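Local atomic coordinates of polyhedrin (Antheraea mylitta cypovirus 4, PDB entry 5A8T), a protein that forms the crystalline matrix of the polyhedra, the micrometre-sized occlusion bodies of an insect cypovirus that probably enclose and protect its virus particles. Residues R161-L166 / G238-S243. Residues are numbered along the deposited sequence; the frame is centred on the assembly and turned at random.
Sequences RKAGHL and GLIVAS
Arg161 grips the carbonyl oxygen of Gly238 end-on with both terminal nitrogens. Arg161 NH1 and Arg161 NH2 each lie 3.1 Å from Gly238 O, which sits at the guanidinium edge close to its plane. Both bonds are bent, with N-H...O angles near 144°. The NH2 donor lies almost in line with the Gly238 C=O bond, while NH1 is tilted from the carbonyl plane. Ile240 CD1 rests over one guanidinium face, off-centre, 3.8 Å from Arg161 NH2. A bend at chi3 (48°) turns the arginine end toward Gly238. The other branch of Ile240, CG2, packs on Ala163 CB at 3.5 Å. A second polar link closes the far end: Ser243 OG donates to Ala163 O at 2.6 Å, in the carbonyl plane. With chi1 at 178°, Ser243 OG points away from its own N and reaches Ala163 O. It also bonds Asp245 N, so two bonds fix the hydroxyl. The Asp245 carboxylate binds the backbone N of His165 and Leu166, which probably steadies the turn after Ala163. No backbone-to-backbone hydrogen bond joins the two segments. Ile234 touches both Arg161 and Ile240. The contact thus joins strand 161-162, outermost within this chain in the large antiparallel sheet, to the 233-234/240-242 hairpin, with helix 219-229 packed against Val241 and Ala242.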
loop_
_atom_site.group_PDB
_atom_site.type_symbol
_atom_site.label_atom_id
_atom_site.label_comp_id
_atom_site.label_asym_id
_atom_site.label_seq_id
_atom_site.Cartn_x
_atom_site.Cartn_y
_atom_site.Cartn_z
ATOM N N ARG A 161 19.502 -16.961 10.538
ATOM C CA ARG A 161 19.918 -18.353 10.693
ATOM C C ARG A 161 19.386 -19.230 9.551
ATOM O O ARG A 161 18.199 -19.189 9.239
ATOM C CB ARG A 161 19.426 -18.908 12.034
ATOM C CG ARG A 161 19.677 -17.990 13.235
ATOM C CD ARG A 161 19.052 -18.569 14.511
ATOM N NE ARG A 161 19.393 -19.980 14.688
ATOM C CZ ARG A 161 18.919 -20.755 15.659
ATOM N NH1 ARG A 161 18.076 -20.261 16.557
ATOM N NH2 ARG A 161 19.287 -22.031 15.729
ATOM N N LYS A 162 20.271 -20.020 8.942
ATOM C CA LYS A 162 19.885 -20.963 7.885
ATOM C C LYS A 162 18.939 -22.037 8.398
ATOM O O LYS A 162 19.266 -22.762 9.328
ATOM C CB LYS A 162 21.122 -21.646 7.288
ATOM C CG LYS A 162 21.886 -20.798 6.288
ATOM C CD LYS A 162 22.987 -21.603 5.615
ATOM C CE LYS A 162 22.437 -22.860 4.942
ATOM N NZ LYS A 162 21.885 -22.609 3.578
ATOM N N ALA A 163 17.768 -22.143 7.777
ATOM C CA ALA A 163 16.789 -23.167 8.134
ATOM C C ALA A 163 16.510 -24.046 6.924
ATOM O O ALA A 163 15.401 -24.532 6.736
ATOM C CB ALA A 163 15.496 -22.526 8.640
ATOM N N GLY A 164 17.532 -24.237 6.100
ATOM C CA GLY A 164 17.394 -24.975 4.863
ATOM C C GLY A 164 17.822 -24.068 3.736
ATOM O O GLY A 164 18.087 -22.890 3.958
ATOM N N HIS A 165 17.885 -24.602 2.527
ATOM C CA HIS A 165 18.284 -23.806 1.378
ATOM C C HIS A 165 17.256 -22.724 1.036
ATOM O O HIS A 165 17.612 -21.667 0.533
ATOM C CB HIS A 165 18.529 -24.713 0.167
ATOM C CG HIS A 165 19.738 -25.586 0.305
ATOM N ND1 HIS A 165 19.658 -26.942 0.543
ATOM C CD2 HIS A 165 21.060 -25.292 0.248
ATOM C CE1 HIS A 165 20.877 -27.446 0.622
ATOM N NE2 HIS A 165 21.746 -26.467 0.447
ATOM N N LEU A 166 15.981 -22.992 1.298
ATOM C CA LEU A 166 14.924 -22.053 0.944
ATOM C C LEU A 166 14.592 -21.040 2.043
ATOM O O LEU A 166 13.887 -20.061 1.788
ATOM C CB LEU A 166 13.652 -22.808 0.533
ATOM C CG LEU A 166 13.611 -23.387 -0.887
ATOM C CD1 LEU A 166 12.427 -24.337 -1.073
ATOM C CD2 LEU A 166 13.549 -22.262 -1.904
ATOM N N GLY A 238 15.093 -22.568 20.780
ATOM C CA GLY A 238 16.110 -22.178 19.823
ATOM C C GLY A 238 16.294 -23.137 18.665
ATOM O O GLY A 238 17.172 -22.937 17.828
ATOM N N LEU A 239 15.468 -24.175 18.610
ATOM C CA LEU A 239 15.598 -25.210 17.585
ATOM C C LEU A 239 14.832 -24.847 16.323
ATOM O O LEU A 239 13.730 -24.293 16.395
ATOM C CB LEU A 239 15.071 -26.558 18.113
ATOM C CG LEU A 239 15.724 -27.145 19.369
ATOM C CD1 LEU A 239 15.067 -28.472 19.749
ATOM C CD2 LEU A 239 17.219 -27.335 19.131
ATOM N N ILE A 240 15.401 -25.186 15.167
ATOM C CA ILE A 240 14.691 -25.061 13.895
ATOM C C ILE A 240 13.720 -26.224 13.760
ATOM O O ILE A 240 14.133 -27.354 13.505
ATOM C CB ILE A 240 15.658 -25.087 12.691
ATOM C CG1 ILE A 240 16.909 -24.247 12.980
ATOM C CG2 ILE A 240 14.951 -24.612 11.425
ATOM C CD1 ILE A 240 16.662 -22.761 13.022
ATOM N N VAL A 241 12.428 -25.959 13.934
ATOM C CA VAL A 241 11.445 -27.040 13.979
ATOM C C VAL A 241 10.612 -27.128 12.699
ATOM O O VAL A 241 9.824 -28.057 12.517
ATOM C CB VAL A 241 10.509 -26.909 15.213
ATOM C CG1 VAL A 241 11.312 -27.043 16.508
ATOM C CG2 VAL A 241 9.750 -25.580 15.180
ATOM N N ALA A 242 10.793 -26.162 11.808
ATOM C CA ALA A 242 10.118 -26.192 10.519
ATOM C C ALA A 242 11.019 -25.626 9.434
ATOM O O ALA A 242 11.903 -24.803 9.708
ATOM C CB ALA A 242 8.801 -25.427 10.584
ATOM N N SER A 243 10.794 -26.076 8.203
ATOM C CA SER A 243 11.619 -25.675 7.077
ATOM C C SER A 243 10.822 -25.722 5.777
ATOM O O SER A 243 9.810 -26.409 5.679
ATOM C CB SER A 243 12.849 -26.590 6.980
ATOM O OG SER A 243 13.642 -26.249 5.859
#